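Local coordinates for protein DNA polymerase sliding clamp 2 (Thermococcus kodakarensis, PDB 3LX2) that probably encircles DNA as a ring-shaped homotrimer and tethers the polymerase and other replication proteins to it as a moving platform, at residues Phe3-Asp8 with Tyr61-Glu66; Leu16-Glu21 with Arg75-Leu80; Glu26-Val31 with Ala68-Leu73; Phe98-Leu103 with Trp110-Leu115. One frame throughout, in Å; residues are numbered along the deposited sequence.

From the N terminus, strand 3-7 pairs with strand 60-63, so contact 1 closes a loop of 52 residues at one edge of a five-stranded antiparallel sheet. Contact 2 opens inside that loop on helix 10-21 and closes beyond it on helix 73-80, so the two cross. Contact 3, pairing strand 26-31 with strand 67-72 at the edge of the long second sheet, crosses contact 1 as well but lies wholly within the span of contact 2. Contact 4 follows in series as a short hairpin in the first sheet. Phe3, reaching Ile69 and Leu99, joins the two sheets, and Phe76, touching Phe71 and Leu113, ties both to helix 73-80.

Contact 1: residues Phe3-Asp8 with Tyr61-Glu66; sequences FEIVFD and YSVESE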
loop_
_atom_site.group_PDB
_atom_site.type_symbol
_atom_site.label_atom_id
_atom_site.label_comp_id
_atom_site.label_asym_id
_atom_site.label_seq_id
_atom_site.Cartn_x
_atom_site.Cartn_y
_atom_site.Cartn_z
ATOM N N PHE A 3 -38.119 3.715 9.092
ATOM C CA PHE A 3 -37.752 3.954 7.701
ATOM C C PHE A 3 -36.995 2.814 7.027
ATOM O O PHE A 3 -36.454 1.934 7.677
ATOM C CB PHE A 3 -36.968 5.272 7.568
ATOM C CG PHE A 3 -35.650 5.267 8.275
ATOM C CD1 PHE A 3 -34.532 4.664 7.698
ATOM C CD2 PHE A 3 -35.515 5.865 9.510
ATOM C CE1 PHE A 3 -33.289 4.664 8.353
ATOM C CE2 PHE A 3 -34.276 5.890 10.166
ATOM C CZ PHE A 3 -33.160 5.284 9.577
ATOM N N GLU A 4 -36.984 2.878 5.711
ATOM C CA GLU A 4 -36.183 2.027 4.879
ATOM C C GLU A 4 -35.690 2.873 3.696
ATOM O O GLU A 4 -36.479 3.295 2.869
ATOM C CB GLU A 4 -36.974 0.799 4.378
ATOM C CG GLU A 4 -36.123 -0.041 3.459
ATOM C CD GLU A 4 -36.543 -1.508 3.338
ATOM O OE1 GLU A 4 -36.680 -2.189 4.385
ATOM O OE2 GLU A 4 -36.675 -1.985 2.167
ATOM N N ILE A 5 -34.382 3.071 3.617
ATOM C CA ILE A 5 -33.761 3.871 2.601
ATOM C C ILE A 5 -32.692 3.023 1.921
ATOM O O ILE A 5 -31.933 2.310 2.592
ATOM C CB ILE A 5 -33.101 5.115 3.275
ATOM C CG1 ILE A 5 -34.180 6.139 3.619
ATOM C CG2 ILE A 5 -32.011 5.744 2.416
ATOM C CD1 ILE A 5 -33.715 7.238 4.632
ATOM N N VAL A 6 -32.608 3.126 0.603
ATOM C CA VAL A 6 -31.685 2.339 -0.160
ATOM C C VAL A 6 -30.887 3.269 -1.048
ATOM O O VAL A 6 -31.486 4.027 -1.844
ATOM C CB VAL A 6 -32.410 1.343 -1.083
ATOM C CG1 VAL A 6 -31.397 0.528 -1.793
ATOM C CG2 VAL A 6 -33.392 0.415 -0.304
ATOM N N PHE A 7 -29.556 3.229 -0.909
ATOM C CA PHE A 7 -28.683 4.012 -1.767
ATOM C C PHE A 7 -27.872 3.049 -2.633
ATOM O O PHE A 7 -27.385 2.050 -2.159
ATOM C CB PHE A 7 -27.805 4.954 -0.900
ATOM C CG PHE A 7 -27.002 5.988 -1.691
ATOM C CD1 PHE A 7 -27.630 7.022 -2.389
ATOM C CD2 PHE A 7 -25.598 5.946 -1.706
ATOM C CE1 PHE A 7 -26.856 8.018 -3.120
ATOM C CE2 PHE A 7 -24.814 6.925 -2.405
ATOM C CZ PHE A 7 -25.443 7.965 -3.112
ATOM N N ASP A 8 -27.704 3.323 -3.906
ATOM C CA ASP A 8 -27.082 2.297 -4.761
ATOM C C ASP A 8 -25.558 2.262 -4.761
ATOM O O ASP A 8 -24.948 1.523 -5.550
ATOM C CB ASP A 8 -27.597 2.370 -6.190
ATOM C CG ASP A 8 -27.249 3.657 -6.833
ATOM O OD1 ASP A 8 -26.393 4.372 -6.269
ATOM O OD2 ASP A 8 -27.801 3.949 -7.908
ATOM N N TYR A 61 -36.743 5.209 -1.156
ATOM C CA TYR A 61 -36.693 6.063 -0.046
ATOM C C TYR A 61 -38.053 5.929 0.513
ATOM O O TYR A 61 -39.013 6.093 -0.226
ATOM C CB TYR A 61 -36.489 7.487 -0.508
ATOM C CG TYR A 61 -36.190 8.384 0.655
ATOM C CD1 TYR A 61 -34.874 8.558 1.077
ATOM C CD2 TYR A 61 -37.214 9.063 1.346
ATOM C CE1 TYR A 61 -34.569 9.378 2.142
ATOM C CE2 TYR A 61 -36.919 9.882 2.411
ATOM C CZ TYR A 61 -35.585 10.035 2.808
ATOM O OH TYR A 61 -35.220 10.828 3.871
ATOM N N SER A 62 -38.143 5.633 1.801
ATOM C CA SER A 62 -39.433 5.578 2.442
ATOM C C SER A 62 -39.353 5.733 3.950
ATOM O O SER A 62 -38.758 4.888 4.639
ATOM C CB SER A 62 -40.219 4.309 2.023
ATOM O OG SER A 62 -40.907 3.776 3.130
ATOM N N VAL A 63 -39.953 6.836 4.430
ATOM C CA VAL A 63 -39.998 7.203 5.856
ATOM C C VAL A 63 -41.430 7.423 6.360
ATOM O O VAL A 63 -42.269 8.028 5.670
ATOM C CB VAL A 63 -39.236 8.532 6.130
ATOM C CG1 VAL A 63 -39.411 8.955 7.599
ATOM C CG2 VAL A 63 -37.750 8.431 5.709
ATOM N N GLU A 64 -41.707 6.935 7.561
ATOM C CA GLU A 64 -43.016 7.162 8.164
ATOM C C GLU A 64 -42.980 8.394 9.056
ATOM O O GLU A 64 -43.102 9.517 8.567
ATOM C CB GLU A 64 -43.463 5.930 8.912
ATOM C CG GLU A 64 -43.165 4.721 8.093
ATOM C CD GLU A 64 -44.342 3.864 7.896
ATOM O OE1 GLU A 64 -44.960 3.494 8.930
ATOM O OE2 GLU A 64 -44.630 3.557 6.709
ATOM N N SER A 65 -42.788 8.197 10.347
ATOM C CA SER A 65 -42.503 9.319 11.207
ATOM C C SER A 65 -41.063 9.822 11.003
ATOM O O SER A 65 -40.109 9.041 11.055
ATOM C CB SER A 65 -42.731 8.951 12.668
ATOM O OG SER A 65 -44.048 9.325 13.064
ATOM N N GLU A 66 -40.939 11.129 10.791
ATOM C CA GLU A 66 -39.689 11.820 10.766
ATOM C C GLU A 66 -39.070 11.854 12.130
ATOM O O GLU A 66 -39.740 12.163 13.103
ATOM C CB GLU A 66 -39.928 13.271 10.351
ATOM C CG GLU A 66 -41.015 13.440 9.289
ATOM C CD GLU A 66 -40.943 14.775 8.585
ATOM O OE1 GLU A 66 -41.078 15.819 9.289
ATOM O OE2 GLU A 66 -40.775 14.771 7.329
#
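Glu4 meets Ser62 where strand 60-63, outermost within this chain in a five-stranded sheet of the PCNA fold, is loosely attached to the antiparallel strand 3-7. One bond of the pair is good: Glu4 N gives a nearly straight hydrogen bond to Ser62 O at 2.9 Å (173° at the hydrogen). The return bond, Ser62 N to Glu4 O, is weak, 3.1 Å long and bent to 125°. Ser62 O also receives a CA-H contact from Phe3 CA at 3.4 Å. Along the other edge of strand 3-7, Phe3 and Ile5 make backbone hydrogen bonds with Lys93 and Leu91.

Polar side-chain ends look outside the pair: Glu4 OE1 forms a salt bridge with Arg92 NE, near a bound sulfate, and Tyr61 OH is hydrogen-bonded to Asn32 O. The Tyr61 ring lies alongside the Ile5 side chain, both pointing the same way. Having CG1 beside its backbone N (chi1 -77°), Ile5 turns its long branch to the ring. Phe3 meets its neighbour through CB, 3.7 Å from Val63 CG2, and Ile5 CD1 approaches the Tyr61 ring obliquely, 3.4 Å from CE1.

Contact 2: residues Leu16-Glu21 with Arg75-Leu80; sequences LIATLE and RFLKVL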
loop_
_atom_site.group_PDB
_atom_site.type_symbol
_atom_site.label_atom_id
_atom_site.label_comp_id
_atom_site.label_asym_id
_atom_site.label_seq_id
_atom_site.Cartn_x
_atom_site.Cartn_y
_atom_site.Cartn_z
ATOM N N LEU A 16 -18.503 10.035 2.078
ATOM C CA LEU A 16 -19.109 11.048 2.926
ATOM C C LEU A 16 -18.903 10.751 4.403
ATOM O O LEU A 16 -18.640 11.655 5.218
ATOM C CB LEU A 16 -20.585 11.037 2.671
ATOM C CG LEU A 16 -21.381 12.067 3.450
ATOM C CD1 LEU A 16 -21.114 13.469 2.904
ATOM C CD2 LEU A 16 -22.881 11.677 3.326
ATOM N N ILE A 17 -19.044 9.500 4.798
ATOM C CA ILE A 17 -18.929 9.249 6.226
ATOM C C ILE A 17 -17.491 9.472 6.686
ATOM O O ILE A 17 -17.273 9.955 7.825
ATOM C CB ILE A 17 -19.511 7.882 6.639
ATOM C CG1 ILE A 17 -21.018 7.850 6.350
ATOM C CG2 ILE A 17 -19.335 7.601 8.083
ATOM C CD1 ILE A 17 -21.732 8.972 6.905
ATOM N N ALA A 18 -16.540 9.146 5.793
ATOM C CA ALA A 18 -15.113 9.294 6.047
ATOM C C ALA A 18 -14.782 10.784 6.289
ATOM O O ALA A 18 -14.016 11.129 7.173
ATOM C CB ALA A 18 -14.255 8.692 4.890
ATOM N N THR A 19 -15.391 11.669 5.539
ATOM C CA THR A 19 -15.119 13.051 5.785
ATOM C C THR A 19 -15.669 13.505 7.170
ATOM O O THR A 19 -14.993 14.194 7.906
ATOM C CB THR A 19 -15.632 13.826 4.620
ATOM O OG1 THR A 19 -15.096 13.200 3.462
ATOM C CG2 THR A 19 -15.203 15.246 4.669
ATOM N N LEU A 20 -16.829 13.013 7.556
ATOM C CA LEU A 20 -17.448 13.423 8.815
ATOM C C LEU A 20 -16.685 12.923 10.015
ATOM O O LEU A 20 -16.481 13.662 10.988
ATOM C CB LEU A 20 -18.930 13.011 8.890
ATOM C CG LEU A 20 -19.778 13.497 7.717
ATOM C CD1 LEU A 20 -21.305 13.153 7.861
ATOM C CD2 LEU A 20 -19.580 14.983 7.495
ATOM N N GLU A 21 -16.241 11.676 9.950
ATOM C CA GLU A 21 -15.607 11.046 11.114
ATOM C C GLU A 21 -14.330 11.795 11.469
ATOM O O GLU A 21 -13.825 11.694 12.593
ATOM C CB GLU A 21 -15.310 9.585 10.814
ATOM C CG GLU A 21 -14.879 8.707 12.014
ATOM C CD GLU A 21 -13.423 8.833 12.303
ATOM O OE1 GLU A 21 -12.662 8.988 11.334
ATOM O OE2 GLU A 21 -13.012 8.805 13.483
ATOM N N ARG A 75 -18.025 3.886 14.312
ATOM C CA ARG A 75 -18.544 2.502 14.270
ATOM C C ARG A 75 -19.141 2.211 12.881
ATOM O O ARG A 75 -18.922 1.148 12.277
ATOM C CB ARG A 75 -19.632 2.309 15.311
ATOM C CG ARG A 75 -19.270 1.465 16.508
ATOM C CD ARG A 75 -20.577 1.203 17.271
ATOM N NE ARG A 75 -20.632 -0.194 17.680
ATOM C CZ ARG A 75 -20.880 -0.638 18.908
ATOM N NH1 ARG A 75 -21.155 0.203 19.902
ATOM N NH2 ARG A 75 -20.889 -1.949 19.118
ATOM N N PHE A 76 -19.890 3.186 12.407
ATOM C CA PHE A 76 -20.600 3.145 11.172
ATOM C C PHE A 76 -19.619 3.134 10.043
ATOM O O PHE A 76 -19.827 2.469 9.053
ATOM C CB PHE A 76 -21.421 4.420 11.071
ATOM C CG PHE A 76 -22.362 4.458 9.913
ATOM C CD1 PHE A 76 -23.006 3.304 9.482
ATOM C CD2 PHE A 76 -22.633 5.662 9.281
ATOM C CE1 PHE A 76 -23.914 3.343 8.421
ATOM C CE2 PHE A 76 -23.520 5.705 8.196
ATOM C CZ PHE A 76 -24.167 4.532 7.769
ATOM N N LEU A 77 -18.541 3.876 10.203
ATOM C CA LEU A 77 -17.549 3.998 9.146
ATOM C C LEU A 77 -16.864 2.670 8.908
ATOM O O LEU A 77 -16.643 2.287 7.749
ATOM C CB LEU A 77 -16.504 5.082 9.438
ATOM C CG LEU A 77 -15.365 5.184 8.398
ATOM C CD1 LEU A 77 -15.911 5.497 7.013
ATOM C CD2 LEU A 77 -14.360 6.250 8.863
ATOM N N LYS A 78 -16.564 1.953 9.984
ATOM C CA LYS A 78 -15.978 0.598 9.816
ATOM C C LYS A 78 -16.852 -0.375 9.014
ATOM O O LYS A 78 -16.325 -1.129 8.197
ATOM C CB LYS A 78 -15.553 -0.036 11.153
ATOM C CG LYS A 78 -14.438 0.753 11.799
ATOM C CD LYS A 78 -14.100 0.207 13.199
ATOM C CE LYS A 78 -12.689 0.655 13.610
ATOM N NZ LYS A 78 -12.124 -0.226 14.717
ATOM N N VAL A 79 -18.162 -0.347 9.241
ATOM C CA VAL A 79 -19.083 -1.149 8.477
ATOM C C VAL A 79 -18.977 -0.740 7.042
ATOM O O VAL A 79 -18.860 -1.601 6.150
ATOM C CB VAL A 79 -20.516 -0.924 8.889
ATOM C CG1 VAL A 79 -21.441 -1.559 7.895
ATOM C CG2 VAL A 79 -20.772 -1.473 10.313
ATOM N N LEU A 80 -18.991 0.566 6.799
ATOM C CA LEU A 80 -19.030 1.047 5.433
ATOM C C LEU A 80 -17.731 0.722 4.678
ATOM O O LEU A 80 -17.723 0.577 3.452
ATOM C CB LEU A 80 -19.388 2.539 5.370
ATOM C CG LEU A 80 -20.806 2.889 5.840
ATOM C CD1 LEU A 80 -20.923 4.369 5.845
ATOM C CD2 LEU A 80 -21.865 2.283 4.897
#
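Ile17 is the side chain on which three others of the facing helix converge. It crosses the Phe76 side chain at about a right angle, and its CG1 stands 3.8 Å from Phe76 CE2 in an oblique approach to the ring. Leu80 also crosses it nearly at right angles and brings CD1 to 3.5 Å from Ile17 CG1. That same Leu80 methyl lies over one face of the Phe76 ring, toward the rim, so that the ring, the leucine tip and the isoleucine form one compact cluster. Leu77 behaves differently: it slides past Ile17 in the opposite sense, Leu77 CB lying 4.0 Å from Ile17 CG2. Ile17 CA and Leu77 CA are 6.2 Å apart, the closest pair of alpha carbons across the two segments.

Axes 9.6 Å apart at an angle of 150° make this a roughly antiparallel pair of helices, 10-21 and 73-80; in the PCNA fold such helices line the inner surface of the ring, with the sheets outside. Leu20 packs on strand 47-54, while Phe76 packs on Leu91 and Leu113 of the other sheet.

The fork of Leu77 divides its work. With CG anti to the backbone N (chi1 176°), Leu77 reaches across so that CD1 comes within 3.9 Å of Ala18 N, while CD2 sits 4.0 Å from Glu21 CB. The Glu21 chain crosses that leucine at about a right angle and bends at chi2 (-83°), laying its methylene carbons on CD2; Glu21 OE2 makes a long, weak ion pair with Lys74.

Contact 3: residues Glu26-Val31 with Ala68-Leu73; sequences EAVFQV and AIAFDL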
loop_
_atom_site.group_PDB
_atom_site.type_symbol
_atom_site.label_atom_id
_atom_site.label_comp_id
_atom_site.label_asym_id
_atom_site.label_seq_id
_atom_site.Cartn_x
_atom_site.Cartn_y
_atom_site.Cartn_z
ATOM N N GLU A 26 -19.613 11.606 16.687
ATOM C CA GLU A 26 -20.978 11.176 16.591
ATOM C C GLU A 26 -21.692 12.090 15.640
ATOM O O GLU A 26 -21.362 13.281 15.544
ATOM C CB GLU A 26 -21.693 11.278 17.949
ATOM C CG GLU A 26 -20.815 10.919 19.177
ATOM C CD GLU A 26 -21.640 10.697 20.448
ATOM O OE1 GLU A 26 -22.501 11.588 20.768
ATOM O OE2 GLU A 26 -21.428 9.625 21.108
ATOM N N ALA A 27 -22.677 11.556 14.912
ATOM C CA ALA A 27 -23.493 12.437 14.117
ATOM C C ALA A 27 -24.976 12.224 14.312
ATOM O O ALA A 27 -25.448 11.108 14.483
ATOM C CB ALA A 27 -23.130 12.306 12.718
ATOM N N VAL A 28 -25.699 13.330 14.318
ATOM C CA VAL A 28 -27.134 13.310 14.315
ATOM C C VAL A 28 -27.733 13.445 12.919
ATOM O O VAL A 28 -27.619 14.472 12.264
ATOM C CB VAL A 28 -27.661 14.476 15.185
ATOM C CG1 VAL A 28 -29.216 14.466 15.238
ATOM C CG2 VAL A 28 -27.018 14.425 16.605
ATOM N N PHE A 29 -28.447 12.428 12.486
ATOM C CA PHE A 29 -29.078 12.488 11.186
ATOM C C PHE A 29 -30.544 12.818 11.334
ATOM O O PHE A 29 -31.310 12.054 11.885
ATOM C CB PHE A 29 -28.878 11.171 10.451
ATOM C CG PHE A 29 -27.633 11.129 9.582
ATOM C CD1 PHE A 29 -26.674 12.137 9.640
ATOM C CD2 PHE A 29 -27.423 10.072 8.692
ATOM C CE1 PHE A 29 -25.542 12.101 8.854
ATOM C CE2 PHE A 29 -26.274 10.035 7.911
ATOM C CZ PHE A 29 -25.340 11.067 7.993
ATOM N N GLN A 30 -30.943 13.980 10.857
ATOM C CA GLN A 30 -32.363 14.220 10.786
ATOM C C GLN A 30 -32.936 13.547 9.541
ATOM O O GLN A 30 -32.706 13.968 8.415
ATOM C CB GLN A 30 -32.707 15.696 10.814
ATOM C CG GLN A 30 -34.222 15.966 10.831
ATOM C CD GLN A 30 -34.848 15.648 12.197
ATOM O OE1 GLN A 30 -34.269 15.998 13.264
ATOM N NE2 GLN A 30 -36.021 14.966 12.180
ATOM N N VAL A 31 -33.697 12.493 9.787
ATOM C CA VAL A 31 -34.324 11.758 8.729
ATOM C C VAL A 31 -35.741 12.259 8.505
ATOM O O VAL A 31 -36.638 11.956 9.305
ATOM C CB VAL A 31 -34.391 10.269 9.061
ATOM C CG1 VAL A 31 -34.784 9.515 7.857
ATOM C CG2 VAL A 31 -33.087 9.785 9.612
ATOM N N ALA A 68 -34.857 12.243 14.231
ATOM C CA ALA A 68 -33.417 12.284 14.335
ATOM C C ALA A 68 -32.875 11.012 14.923
ATOM O O ALA A 68 -33.302 10.590 16.010
ATOM C CB ALA A 68 -33.005 13.437 15.212
ATOM N N ILE A 69 -31.906 10.416 14.231
ATOM C CA ILE A 69 -31.109 9.331 14.796
ATOM C C ILE A 69 -29.674 9.778 14.982
ATOM O O ILE A 69 -29.185 10.683 14.283
ATOM C CB ILE A 69 -31.108 8.068 13.926
ATOM C CG1 ILE A 69 -30.874 8.434 12.463
ATOM C CG2 ILE A 69 -32.405 7.271 14.127
ATOM C CD1 ILE A 69 -30.721 7.238 11.558
ATOM N N ALA A 70 -28.982 9.132 15.903
ATOM C CA ALA A 70 -27.644 9.517 16.246
ATOM C C ALA A 70 -26.834 8.256 16.506
ATOM O O ALA A 70 -27.333 7.291 17.080
ATOM C CB ALA A 70 -27.659 10.435 17.502
ATOM N N PHE A 71 -25.583 8.248 16.074
ATOM C CA PHE A 71 -24.796 7.032 16.225
ATOM C C PHE A 71 -23.313 7.318 16.131
ATOM O O PHE A 71 -22.897 8.395 15.725
ATOM C CB PHE A 71 -25.221 5.986 15.184
ATOM C CG PHE A 71 -25.407 6.570 13.832
ATOM C CD1 PHE A 71 -24.338 6.666 12.963
ATOM C CD2 PHE A 71 -26.635 7.090 13.455
ATOM C CE1 PHE A 71 -24.498 7.258 11.724
ATOM C CE2 PHE A 71 -26.805 7.671 12.227
ATOM C CZ PHE A 71 -25.733 7.743 11.350
ATOM N N ASP A 72 -22.513 6.332 16.496
ATOM C CA ASP A 72 -21.100 6.562 16.546
ATOM C C ASP A 72 -20.488 6.549 15.120
ATOM O O ASP A 72 -20.639 5.575 14.376
ATOM C CB ASP A 72 -20.451 5.577 17.482
ATOM C CG ASP A 72 -19.092 5.977 17.807
ATOM O OD1 ASP A 72 -18.888 7.093 18.316
ATOM O OD2 ASP A 72 -18.195 5.189 17.538
ATOM N N LEU A 73 -19.828 7.656 14.747
ATOM C CA LEU A 73 -19.413 7.822 13.371
ATOM C C LEU A 73 -18.361 6.756 13.021
ATOM O O LEU A 73 -18.438 6.081 11.993
ATOM C CB LEU A 73 -18.951 9.254 13.079
ATOM C CG LEU A 73 -19.932 10.298 12.513
ATOM C CD1 LEU A 73 -19.489 11.781 12.696
ATOM C CD2 LEU A 73 -20.244 10.064 11.040
#
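Phe29 and Phe71 form a T-shaped pair at the apolar centre: CZ of Phe71 points over one face of the Phe29 ring, 3.9 Å from Phe29 CD2, with the planes at 87° and the centroids 5.5 Å apart. A chi1 of 44°, which sets CG between backbone N and carbonyl carbon, brings the Phe71 ring across to its neighbour. On the same face of the sheet Ile69 CG1 meets Val31 CG2 at 3.9 Å. Leu73, at the start of helix 73-80, brings CD1 to 3.7 Å from Ala27 CB.

The backbones beneath pair in regular antiparallel fashion. Phe29 N to Ile69 O is 2.6 Å and Ile69 N to Phe29 O 2.9 Å; Ala27 N to Phe71 O and Phe71 N to Ala27 O are both 3.3 Å.

The other face carries smaller groups, Val28 against Ala68 and Ala70. Toward its ends polar groups take over: Gln30 folds back so that OE1 lies 3.5 Å from Ala68 CB while NE2 bonds to Asn32 OD1, and Glu26 OE2 lies near Asp72 OD1, of the N-cap residue of helix 73-80, without touching it.

In the PCNA N-terminal domain, strand 67-72 is outermost in the long antiparallel sheet within this chain, strand 35-41 flanks 26-31 on its other edge, Leu73 packs on Ile17 and Leu20 of helix 10-21, and Val31 touches strand 3-7.

Contact 4: residues Phe98-Leu103 with Trp110-Leu115; sequences FLEVGL and WFKLPL
Trp110 lies across Gly102, whose CA stands 3.4 Å above the indole plane, offset toward the rim; the absence of a side chain there lets the ring come down onto the backbone. Glu100 runs obliquely past the same indole, OE2 3.8 Å from Trp110 CE3, its carboxylate plane 66° from the ring. Trp110 turns its ring this way with CG beside the backbone N (chi1 -68°). On the other face of the sheet Leu113 CD1 touches both Val101 CG2 (3.8 Å) and Leu99 CD2 (4.1 Å), and Leu99 lies alongside Leu113.

Behind these side chains stands a beta hairpin, strands 98-104 and 108-114, in which four backbone bonds join residues 98-103 to 110-115. Val101 N to Phe111 O and Phe111 N to Val101 O are both 2.7 Å and nearly straight, at 172°; Leu99 and Leu113 exchange the other two. Further out, Glu100 OE1 makes a long, weak ion pair with Arg92 of strand 88-93, whose backbone also bonds to Glu100.

Helix 73-80 packs on the face of Val101 and Leu113 through Phe76. Strand 108-114, outermost within this chain, pairs antiparallel through residues 110-112 with a strand of the second subunit, so the sheet continues across the trimer interface.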
loop_
_atom_site.group_PDB
_atom_site.type_symbol
_atom_site.label_atom_id
_atom_site.label_comp_id
_atom_site.label_asym_id
_atom_site.label_seq_id
_atom_site.Cartn_x
_atom_site.Cartn_y
_atom_site.Cartn_z
ATOM N N PHE A 98 -31.989 0.439 17.306
ATOM C CA PHE A 98 -30.817 0.103 16.505
ATOM C C PHE A 98 -30.965 0.631 15.086
ATOM O O PHE A 98 -32.061 0.626 14.523
ATOM C CB PHE A 98 -30.637 -1.414 16.442
ATOM C CG PHE A 98 -29.848 -1.974 17.572
ATOM C CD1 PHE A 98 -28.469 -2.022 17.509
ATOM C CD2 PHE A 98 -30.484 -2.474 18.702
ATOM C CE1 PHE A 98 -27.714 -2.548 18.577
ATOM C CE2 PHE A 98 -29.758 -3.013 19.768
ATOM C CZ PHE A 98 -28.368 -3.049 19.702
ATOM N N LEU A 99 -29.875 1.105 14.498
ATOM C CA LEU A 99 -29.901 1.291 13.042
ATOM C C LEU A 99 -29.546 -0.058 12.417
ATOM O O LEU A 99 -28.513 -0.676 12.749
ATOM C CB LEU A 99 -28.901 2.340 12.619
ATOM C CG LEU A 99 -28.520 2.561 11.160
ATOM C CD1 LEU A 99 -29.623 3.221 10.383
ATOM C CD2 LEU A 99 -27.275 3.464 11.129
ATOM N N GLU A 100 -30.395 -0.536 11.540
ATOM C CA GLU A 100 -29.978 -1.680 10.781
ATOM C C GLU A 100 -29.277 -1.240 9.453
ATOM O O GLU A 100 -29.834 -0.404 8.685
ATOM C CB GLU A 100 -31.143 -2.666 10.591
ATOM C CG GLU A 100 -30.812 -3.830 9.691
ATOM C CD GLU A 100 -31.825 -4.969 9.817
ATOM O OE1 GLU A 100 -33.059 -4.674 10.001
ATOM O OE2 GLU A 100 -31.379 -6.157 9.729
ATOM N N VAL A 101 -28.078 -1.800 9.201
ATOM C CA VAL A 101 -27.271 -1.440 8.025
ATOM C C VAL A 101 -26.996 -2.663 7.169
ATOM O O VAL A 101 -26.438 -3.677 7.623
ATOM C CB VAL A 101 -25.877 -0.877 8.437
ATOM C CG1 VAL A 101 -25.049 -0.401 7.201
ATOM C CG2 VAL A 101 -26.012 0.221 9.472
ATOM N N GLY A 102 -27.371 -2.585 5.907
ATOM C CA GLY A 102 -27.166 -3.708 5.051
ATOM C C GLY A 102 -26.233 -3.418 3.913
ATOM O O GLY A 102 -26.225 -2.323 3.381
ATOM N N LEU A 103 -25.455 -4.423 3.531
ATOM C CA LEU A 103 -24.530 -4.286 2.390
ATOM C C LEU A 103 -24.881 -5.392 1.411
ATOM O O LEU A 103 -24.720 -6.570 1.721
ATOM C CB LEU A 103 -23.069 -4.402 2.846
ATOM C CG LEU A 103 -22.513 -3.316 3.796
ATOM C CD1 LEU A 103 -21.035 -3.622 4.166
ATOM C CD2 LEU A 103 -22.545 -1.952 3.172
ATOM N N TRP A 110 -25.709 -7.723 7.088
ATOM C CA TRP A 110 -26.680 -6.901 7.809
ATOM C C TRP A 110 -26.189 -6.702 9.205
ATOM O O TRP A 110 -26.067 -7.670 9.990
ATOM C CB TRP A 110 -28.082 -7.530 7.881
ATOM C CG TRP A 110 -28.862 -7.647 6.612
ATOM C CD1 TRP A 110 -28.954 -8.775 5.799
ATOM C CD2 TRP A 110 -29.666 -6.641 5.967
ATOM N NE1 TRP A 110 -29.791 -8.531 4.721
ATOM C CE2 TRP A 110 -30.226 -7.234 4.789
ATOM C CE3 TRP A 110 -30.024 -5.330 6.295
ATOM C CZ2 TRP A 110 -31.090 -6.548 3.938
ATOM C CZ3 TRP A 110 -30.875 -4.645 5.450
ATOM C CH2 TRP A 110 -31.395 -5.256 4.276
ATOM N N PHE A 111 -25.890 -5.454 9.517
ATOM C CA PHE A 111 -25.396 -5.050 10.805
ATOM C C PHE A 111 -26.483 -4.356 11.566
ATOM O O PHE A 111 -27.340 -3.669 10.987
ATOM C CB PHE A 111 -24.327 -3.979 10.616
ATOM C CG PHE A 111 -23.009 -4.513 10.303
ATOM C CD1 PHE A 111 -22.177 -4.959 11.324
ATOM C CD2 PHE A 111 -22.585 -4.620 8.977
ATOM C CE1 PHE A 111 -20.930 -5.500 11.023
ATOM C CE2 PHE A 111 -21.365 -5.161 8.686
ATOM C CZ PHE A 111 -20.535 -5.593 9.718
ATOM N N LYS A 112 -26.400 -4.466 12.877
ATOM C CA LYS A 112 -27.207 -3.607 13.753
ATOM C C LYS A 112 -26.341 -2.790 14.711
ATOM O O LYS A 112 -25.496 -3.348 15.453
ATOM C CB LYS A 112 -28.251 -4.406 14.495
ATOM C CG LYS A 112 -29.482 -4.563 13.662
ATOM C CD LYS A 112 -30.658 -5.099 14.451
ATOM C CE LYS A 112 -30.533 -6.594 14.583
ATOM N NZ LYS A 112 -31.878 -7.201 14.779
ATOM N N LEU A 113 -26.550 -1.470 14.670
ATOM C CA LEU A 113 -25.731 -0.566 15.484
ATOM C C LEU A 113 -26.569 0.177 16.497
ATOM O O LEU A 113 -27.643 0.667 16.151
ATOM C CB LEU A 113 -24.985 0.451 14.613
ATOM C CG LEU A 113 -24.389 0.032 13.284
ATOM C CD1 LEU A 113 -24.035 1.320 12.514
ATOM C CD2 LEU A 113 -23.175 -0.919 13.411
ATOM N N PRO A 114 -26.070 0.302 17.733
ATOM C CA PRO A 114 -26.873 0.912 18.816
ATOM C C PRO A 114 -26.972 2.393 18.588
ATOM O O PRO A 114 -25.990 3.028 18.259
ATOM C CB PRO A 114 -26.054 0.623 20.060
ATOM C CG PRO A 114 -24.604 0.641 19.558
ATOM C CD PRO A 114 -24.671 0.079 18.141
ATOM N N LEU A 115 -28.166 2.924 18.706
ATOM C CA LEU A 115 -28.391 4.338 18.545
ATOM C C LEU A 115 -28.091 5.029 19.840
ATOM O O LEU A 115 -28.070 4.391 20.894
ATOM C CB LEU A 115 -29.846 4.570 18.191
ATOM C CG LEU A 115 -30.171 4.037 16.802
ATOM C CD1 LEU A 115 -31.657 4.062 16.555
ATOM C CD2 LEU A 115 -29.391 4.871 15.784
#